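Local coordinates for cytochrome c551 (Achromobacter xylosoxidans, PDB 2ZON), which carries a covalently attached haem, as c-type cytochromes do, and probably shuttles single electrons between redox partners, at residues G47-L56 with E72-M83. Residues are numbered along the deposited sequence; the frame is centred on the assembly and turned at random.
Sequences GADALLATVL and EATLRAAVAYMM. With HEM (protoporphyrin IX containing Fe), chain K.
Leu52 meets Leu75 and Arg76 where two helices of the class I cytochrome c fold come together at the haem edge around CHB; the axes of 48-56 and 72-83 pass 9.7 Å apart with 120° between their directions. With CG anti to the backbone N (chi1 177°), Leu52 splits its methyls over the partner helix. CD1 lies 3.8 Å from Leu75 CB, the two side chains crossing nearly at right angles, while CD2 sits over one face of the Arg76 guanidinium, 3.4 Å from NH1.

Toward the C-terminal end of 72-83, Met83 and Leu51 reach tip to tip, and Met83 SD also touches Ala48 CB at 3.7 Å. Val79 wedges its two methyls between Leu51 and Val55: CG1 packs on Leu51 CB and CG2 on Val55 CG2. The valine pair borders the porphyrin, since Val55 CG2 approaches HEM CHB to 3.5 Å. Leu75 forks similarly, CD1 against Leu56 CD2 and CD2 against HEM CBB, so the interface continues directly into the haem pocket. Phe43 and Gln46 of helix 37-46 also touch Leu51.

No direct hydrogen bond joins the segments; the polar link is through water. Glu72, one turn before Arg76, receives NH1 in a salt bridge of 2.7 Å, its OE2 engaged on the anti side, which should help fix the guanidinium over Leu52. Two waters lie in the guanidinium plane at its edge, accepting from Arg76 NE and NH1 respectively, and both donate to the same oxygen, Asp49 OD1, each 2.8 Å from it.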
ATOM      1  N   GLY D  47      23.173 -43.375 -10.453  1.00 31.27           N
ATOM      2  CA  GLY D  47      22.556 -43.707 -11.723  1.00 30.48           C
ATOM      3  C   GLY D  47      21.087 -43.333 -11.764  1.00 29.79           C
ATOM      4  O   GLY D  47      20.447 -43.129 -10.718  1.00 28.84           O
ATOM      5  N   ALA D  48      20.558 -43.265 -12.984  1.00 29.04           N
ATOM      6  CA  ALA D  48      19.213 -42.756 -13.229  1.00 28.67           C
ATOM      7  C   ALA D  48      18.097 -43.620 -12.648  1.00 28.25           C
ATOM      8  O   ALA D  48      17.124 -43.085 -12.115  1.00 27.95           O
ATOM      9  CB  ALA D  48      18.999 -42.521 -14.720  1.00 28.55           C
ATOM     10  N   ASP D  49      18.229 -44.943 -12.749  1.00 27.74           N
ATOM     11  CA  ASP D  49      17.206 -45.849 -12.223  1.00 27.75           C
ATOM     12  C   ASP D  49      17.002 -45.673 -10.712  1.00 26.87           C
ATOM     13  O   ASP D  49      15.859 -45.635 -10.232  1.00 26.63           O
ATOM     14  CB  ASP D  49      17.540 -47.310 -12.547  1.00 28.48           C
ATOM     15  CG  ASP D  49      17.362 -47.647 -14.015  1.00 30.10           C
ATOM     16  OD1 ASP D  49      16.693 -46.884 -14.747  1.00 31.96           O
ATOM     17  OD2 ASP D  49      17.901 -48.691 -14.443  1.00 33.47           O
ATOM     18  N   ALA D  50      18.104 -45.550  -9.974  1.00 25.54           N
ATOM     19  CA  ALA D  50      18.035 -45.366  -8.523  1.00 24.42           C
ATOM     20  C   ALA D  50      17.357 -44.048  -8.160  1.00 23.76           C
ATOM     21  O   ALA D  50      16.522 -44.005  -7.248  1.00 22.85           O
ATOM     22  CB  ALA D  50      19.437 -45.441  -7.902  1.00 24.45           C
ATOM     23  N   LEU D  51      17.728 -42.983  -8.872  1.00 23.32           N
ATOM     24  CA  LEU D  51      17.146 -41.662  -8.649  1.00 22.95           C
ATOM     25  C   LEU D  51      15.639 -41.684  -8.927  1.00 22.89           C
ATOM     26  O   LEU D  51      14.843 -41.174  -8.123  1.00 22.47           O
ATOM     27  CB  LEU D  51      17.839 -40.597  -9.514  1.00 23.18           C
ATOM     28  CG  LEU D  51      19.336 -40.365  -9.282  1.00 23.70           C
ATOM     29  CD1 LEU D  51      19.818 -39.201 -10.147  1.00 22.59           C
ATOM     30  CD2 LEU D  51      19.685 -40.143  -7.794  1.00 21.75           C
ATOM     31  N   LEU D  52      15.255 -42.303 -10.043  1.00 22.52           N
ATOM     32  CA  LEU D  52      13.841 -42.429 -10.406  1.00 22.68           C
ATOM     33  C   LEU D  52      13.051 -43.187  -9.335  1.00 23.06           C
ATOM     34  O   LEU D  52      11.950 -42.771  -8.964  1.00 22.92           O
ATOM     35  CB  LEU D  52      13.663 -43.074 -11.790  1.00 22.56           C
ATOM     36  CG  LEU D  52      12.215 -43.334 -12.250  1.00 23.33           C
ATOM     37  CD1 LEU D  52      11.413 -42.019 -12.421  1.00 21.41           C
ATOM     38  CD2 LEU D  52      12.202 -44.113 -13.531  1.00 22.46           C
ATOM     39  N   ALA D  53      13.631 -44.268  -8.822  1.00 23.74           N
ATOM     40  CA  ALA D  53      13.009 -45.047  -7.729  1.00 24.03           C
ATOM     41  C   ALA D  53      12.775 -44.209  -6.471  1.00 24.33           C
ATOM     42  O   ALA D  53      11.745 -44.332  -5.805  1.00 24.66           O
ATOM     43  CB  ALA D  53      13.848 -46.286  -7.403  1.00 24.43           C
ATOM     44  N   THR D  54      13.735 -43.356  -6.149  1.00 23.86           N
ATOM     45  CA  THR D  54      13.589 -42.440  -5.025  1.00 24.14           C
ATOM     46  C   THR D  54      12.457 -41.426  -5.243  1.00 24.37           C
ATOM     47  O   THR D  54      11.706 -41.118  -4.309  1.00 24.52           O
ATOM     48  CB  THR D  54      14.924 -41.733  -4.740  1.00 23.74           C
ATOM     49  OG1 THR D  54      15.902 -42.735  -4.416  1.00 24.58           O
ATOM     50  CG2 THR D  54      14.796 -40.747  -3.574  1.00 24.02           C
ATOM     51  N   VAL D  55      12.340 -40.910  -6.471  1.00 24.10           N
ATOM     52  CA  VAL D  55      11.301 -39.919  -6.795  1.00 24.05           C
ATOM     53  C   VAL D  55       9.923 -40.556  -6.649  1.00 24.64           C
ATOM     54  O   VAL D  55       9.036 -39.992  -6.012  1.00 24.24           O
ATOM     55  CB  VAL D  55      11.500 -39.312  -8.209  1.00 24.12           C
ATOM     56  CG1 VAL D  55      10.302 -38.463  -8.637  1.00 23.47           C
ATOM     57  CG2 VAL D  55      12.778 -38.473  -8.236  1.00 23.31           C
ATOM     58  N   LEU D  56       9.775 -41.760  -7.203  1.00 25.11           N
ATOM     59  CA  LEU D  56       8.513 -42.497  -7.131  1.00 26.07           C
ATOM     60  C   LEU D  56       8.087 -42.758  -5.685  1.00 26.66           C
ATOM     61  O   LEU D  56       6.924 -42.541  -5.320  1.00 26.85           O
ATOM     62  CB  LEU D  56       8.633 -43.825  -7.874  1.00 26.27           C
ATOM     63  CG  LEU D  56       8.537 -43.803  -9.393  1.00 27.71           C
ATOM     64  CD1 LEU D  56       8.850 -45.195  -9.935  1.00 28.17           C
ATOM     65  CD2 LEU D  56       7.146 -43.366  -9.836  1.00 28.97           C
ATOM     66  N   GLU D  72       5.513 -42.765 -15.037  1.00 18.65           N
ATOM     67  CA  GLU D  72       6.905 -43.121 -14.811  1.00 19.34           C
ATOM     68  C   GLU D  72       7.820 -42.583 -15.911  1.00 18.93           C
ATOM     69  O   GLU D  72       8.903 -42.067 -15.617  1.00 18.23           O
ATOM     70  CB  GLU D  72       7.037 -44.643 -14.644  1.00 20.00           C
ATOM     71  CG  GLU D  72       8.396 -45.120 -14.165  1.00 23.55           C
ATOM     72  CD  GLU D  72       8.570 -46.615 -14.398  1.00 29.49           C
ATOM     73  OE1 GLU D  72       7.819 -47.398 -13.770  1.00 34.07           O
ATOM     74  OE2 GLU D  72       9.414 -47.001 -15.237  1.00 32.09           O
ATOM     75  N   ALA D  73       7.394 -42.685 -17.178  1.00 19.01           N
ATOM     76  CA  ALA D  73       8.220 -42.183 -18.285  1.00 18.64           C
ATOM     77  C   ALA D  73       8.464 -40.669 -18.202  1.00 18.30           C
ATOM     78  O   ALA D  73       9.552 -40.187 -18.550  1.00 18.29           O
ATOM     79  CB  ALA D  73       7.596 -42.540 -19.632  1.00 19.15           C
ATOM     80  N   THR D  74       7.445 -39.922 -17.773  1.00 17.44           N
ATOM     81  CA  THR D  74       7.574 -38.472 -17.711  1.00 16.61           C
ATOM     82  C   THR D  74       8.490 -38.144 -16.528  1.00 16.89           C
ATOM     83  O   THR D  74       9.347 -37.270 -16.625  1.00 15.92           O
ATOM     84  CB  THR D  74       6.211 -37.776 -17.562  1.00 17.26           C
ATOM     85  OG1 THR D  74       5.370 -38.124 -18.672  1.00 17.30           O
ATOM     86  CG2 THR D  74       6.371 -36.244 -17.522  1.00 17.91           C
ATOM     87  N   LEU D  75       8.289 -38.846 -15.406  1.00 16.68           N
ATOM     88  CA  LEU D  75       9.189 -38.677 -14.258  1.00 17.30           C
ATOM     89  C   LEU D  75      10.640 -39.034 -14.620  1.00 17.89           C
ATOM     90  O   LEU D  75      11.568 -38.336 -14.212  1.00 17.84           O
ATOM     91  CB  LEU D  75       8.712 -39.490 -13.040  1.00 17.53           C
ATOM     92  CG  LEU D  75       7.411 -39.028 -12.374  1.00 17.09           C
ATOM     93  CD1 LEU D  75       6.828 -40.100 -11.457  1.00 18.10           C
ATOM     94  CD2 LEU D  75       7.613 -37.750 -11.595  1.00 18.39           C
ATOM     95  N   ARG D  76      10.835 -40.112 -15.377  1.00 17.69           N
ATOM     96  CA  ARG D  76      12.185 -40.465 -15.838  1.00 18.39           C
ATOM     97  C   ARG D  76      12.813 -39.320 -16.626  1.00 17.85           C
ATOM     98  O   ARG D  76      14.005 -39.000 -16.450  1.00 18.15           O
ATOM     99  CB  ARG D  76      12.145 -41.730 -16.691  1.00 19.02           C
ATOM    100  CG  ARG D  76      13.499 -42.107 -17.271  1.00 22.35           C
ATOM    101  CD  ARG D  76      13.423 -43.368 -18.092  1.00 26.46           C
ATOM    102  NE  ARG D  76      13.129 -44.499 -17.225  1.00 30.87           N
ATOM    103  CZ  ARG D  76      11.943 -45.082 -17.116  1.00 33.28           C
ATOM    104  NH1 ARG D  76      11.790 -46.095 -16.274  1.00 34.88           N
ATOM    105  NH2 ARG D  76      10.910 -44.659 -17.846  1.00 35.63           N
ATOM    106  N   ALA D  77      12.004 -38.714 -17.500  1.00 16.96           N
ATOM    107  CA  ALA D  77      12.438 -37.596 -18.329  1.00 17.04           C
ATOM    108  C   ALA D  77      12.809 -36.365 -17.493  1.00 16.54           C
ATOM    109  O   ALA D  77      13.757 -35.645 -17.829  1.00 15.94           O
ATOM    110  CB  ALA D  77      11.364 -37.249 -19.367  1.00 16.97           C
ATOM    111  N   ALA D  78      12.070 -36.129 -16.408  1.00 15.67           N
ATOM    112  CA  ALA D  78      12.365 -34.998 -15.535  1.00 15.88           C
ATOM    113  C   ALA D  78      13.649 -35.256 -14.748  1.00 16.20           C
ATOM    114  O   ALA D  78      14.467 -34.349 -14.592  1.00 16.32           O
ATOM    115  CB  ALA D  78      11.180 -34.700 -14.590  1.00 15.11           C
ATOM    116  N   VAL D  79      13.826 -36.494 -14.278  1.00 16.50           N
ATOM    117  CA  VAL D  79      15.071 -36.884 -13.623  1.00 17.07           C
ATOM    118  C   VAL D  79      16.232 -36.665 -14.607  1.00 17.73           C
ATOM    119  O   VAL D  79      17.245 -36.077 -14.231  1.00 18.46           O
ATOM    120  CB  VAL D  79      15.037 -38.323 -13.031  1.00 17.11           C
ATOM    121  CG1 VAL D  79      16.437 -38.764 -12.583  1.00 17.50           C
ATOM    122  CG2 VAL D  79      14.052 -38.392 -11.838  1.00 16.56           C
ATOM    123  N   ALA D  80      16.052 -37.077 -15.861  1.00 17.47           N
ATOM    124  CA  ALA D  80      17.074 -36.918 -16.890  1.00 18.19           C
ATOM    125  C   ALA D  80      17.452 -35.451 -17.116  1.00 17.82           C
ATOM    126  O   ALA D  80      18.628 -35.131 -17.265  1.00 18.64           O
ATOM    127  CB  ALA D  80      16.633 -37.590 -18.202  1.00 18.34           C
ATOM    128  N   TYR D  81      16.457 -34.568 -17.136  1.00 17.82           N
ATOM    129  CA  TYR D  81      16.689 -33.133 -17.288  1.00 18.30           C
ATOM    130  C   TYR D  81      17.521 -32.605 -16.107  1.00 18.65           C
ATOM    131  O   TYR D  81      18.441 -31.785 -16.274  1.00 18.33           O
ATOM    132  CB  TYR D  81      15.346 -32.397 -17.364  1.00 18.59           C
ATOM    133  CG  TYR D  81      15.455 -30.891 -17.235  1.00 19.90           C
ATOM    134  CD1 TYR D  81      15.919 -30.103 -18.296  1.00 21.18           C
ATOM    135  CD2 TYR D  81      15.073 -30.248 -16.056  1.00 20.87           C
ATOM    136  CE1 TYR D  81      16.000 -28.705 -18.177  1.00 20.89           C
ATOM    137  CE2 TYR D  81      15.158 -28.876 -15.931  1.00 21.02           C
ATOM    138  CZ  TYR D  81      15.623 -28.108 -16.984  1.00 21.25           C
ATOM    139  OH  TYR D  81      15.689 -26.738 -16.823  1.00 22.97           O
ATOM    140  N   MET D  82      17.182 -33.082 -14.912  1.00 18.85           N
ATOM    141  CA  MET D  82      17.862 -32.625 -13.696  1.00 19.26           C
ATOM    142  C   MET D  82      19.329 -33.072 -13.689  1.00 20.00           C
ATOM    143  O   MET D  82      20.230 -32.251 -13.451  1.00 19.65           O
ATOM    144  CB  MET D  82      17.089 -33.077 -12.457  1.00 19.62           C
ATOM    145  CG  MET D  82      15.733 -32.392 -12.378  1.00 19.11           C
ATOM    146  SD  MET D  82      14.731 -32.961 -10.998  1.00 19.84           S
ATOM    147  CE  MET D  82      15.575 -32.158  -9.628  1.00 19.49           C
ATOM    148  N   MET D  83      19.557 -34.349 -14.002  1.00 19.91           N
ATOM    149  CA  MET D  83      20.907 -34.903 -14.152  1.00 21.75           C
ATOM    150  C   MET D  83      21.716 -34.115 -15.202  1.00 21.79           C
ATOM    151  O   MET D  83      22.860 -33.733 -14.947  1.00 22.51           O
ATOM    152  CB  MET D  83      20.836 -36.391 -14.532  1.00 21.53           C
ATOM    153  CG  MET D  83      20.256 -37.305 -13.446  1.00 21.88           C
ATOM    154  SD  MET D  83      20.025 -39.030 -13.941  1.00 25.25           S
ATOM    155  CE  MET D  83      21.624 -39.735 -13.530  1.00 24.00           C
TER
HETATM  156  CHA HEM K 200      15.654 -35.231  -3.859  1.00 19.61           C
HETATM  157  CHB HEM K 200      13.855 -35.112  -8.317  1.00 19.71           C
HETATM  158  CHC HEM K 200       9.978 -32.855  -6.621  1.00 19.53           C
HETATM  159  CHD HEM K 200      12.309 -32.039  -2.514  1.00 21.13           C
HETATM  160  C1A HEM K 200      15.531 -35.492  -5.226  1.00 20.60           C
HETATM  161  C2A HEM K 200      16.351 -36.296  -6.021  1.00 19.78           C
HETATM  162  C3A HEM K 200      15.817 -36.251  -7.292  1.00 19.23           C
HETATM  163  C4A HEM K 200      14.693 -35.442  -7.262  1.00 19.33           C
HETATM  164  CMA HEM K 200      16.335 -36.958  -8.559  1.00 20.52           C
HETATM  165  CAA HEM K 200      17.589 -37.053  -5.551  1.00 21.49           C
HETATM  166  CBA HEM K 200      17.192 -38.354  -4.886  1.00 25.94           C
HETATM  167  CGA HEM K 200      18.021 -38.551  -3.617  1.00 28.57           C
HETATM  168  O1A HEM K 200      18.150 -37.573  -2.847  1.00 30.76           O
HETATM  169  O2A HEM K 200      18.513 -39.678  -3.459  1.00 31.07           O
HETATM  170  C1B HEM K 200      12.573 -34.576  -8.276  1.00 19.59           C
HETATM  171  C2B HEM K 200      11.647 -34.540  -9.304  1.00 17.36           C
HETATM  172  C3B HEM K 200      10.515 -33.912  -8.828  1.00 17.94           C
HETATM  173  C4B HEM K 200      10.811 -33.528  -7.514  1.00 18.88           C
HETATM  174  CMB HEM K 200      11.875 -35.173 -10.699  1.00 16.23           C
HETATM  175  CAB HEM K 200       9.252 -33.582  -9.626  1.00 18.94           C
HETATM  176  CBB HEM K 200       8.599 -34.793 -10.318  1.00 19.62           C
HETATM  177  C1C HEM K 200      10.231 -32.353  -5.342  1.00 19.09           C
HETATM  178  C2C HEM K 200       9.419 -31.531  -4.562  1.00 19.93           C
HETATM  179  C3C HEM K 200      10.064 -31.290  -3.358  1.00 19.47           C
HETATM  180  C4C HEM K 200      11.283 -31.976  -3.457  1.00 20.77           C
HETATM  181  CMC HEM K 200       8.047 -30.999  -5.005  1.00 20.16           C
HETATM  182  CAC HEM K 200       9.530 -30.349  -2.276  1.00 19.05           C
HETATM  183  CBC HEM K 200       8.180 -30.688  -1.630  1.00 17.49           C
HETATM  184  C1D HEM K 200      13.404 -32.898  -2.441  1.00 20.16           C
HETATM  185  C2D HEM K 200      14.239 -33.133  -1.349  1.00 20.55           C
HETATM  186  C3D HEM K 200      15.203 -34.046  -1.715  1.00 20.99           C
HETATM  187  C4D HEM K 200      14.942 -34.352  -3.050  1.00 20.41           C
HETATM  188  CMD HEM K 200      14.091 -32.477   0.036  1.00 20.79           C
HETATM  189  CAD HEM K 200      16.328 -34.640  -0.836  1.00 23.13           C
HETATM  190  CBD HEM K 200      15.761 -35.808  -0.013  1.00 25.68           C
HETATM  191  CGD HEM K 200      16.533 -36.075   1.297  1.00 29.32           C
HETATM  192  O1D HEM K 200      17.760 -36.289   1.200  1.00 30.74           O
HETATM  193  O2D HEM K 200      15.880 -36.067   2.372  1.00 31.23           O
HETATM  194  NA  HEM K 200      14.550 -34.998  -6.002  1.00 17.87           N
HETATM  195  NB  HEM K 200      12.040 -33.956  -7.204  1.00 16.88           N
HETATM  196  NC  HEM K 200      11.355 -32.603  -4.650  1.00 18.79           N
HETATM  197  ND  HEM K 200      13.857 -33.654  -3.454  1.00 19.32           N
HETATM  198 FE   HEM K 200      12.995 -33.800  -5.338  1.00 19.40          FE
HETATM  199  O   HOH W   1      15.686 -44.478 -15.857  1.00 41.53           O
HETATM  200  O   HOH W   2      13.892 -46.794 -14.593  1.00 43.60           O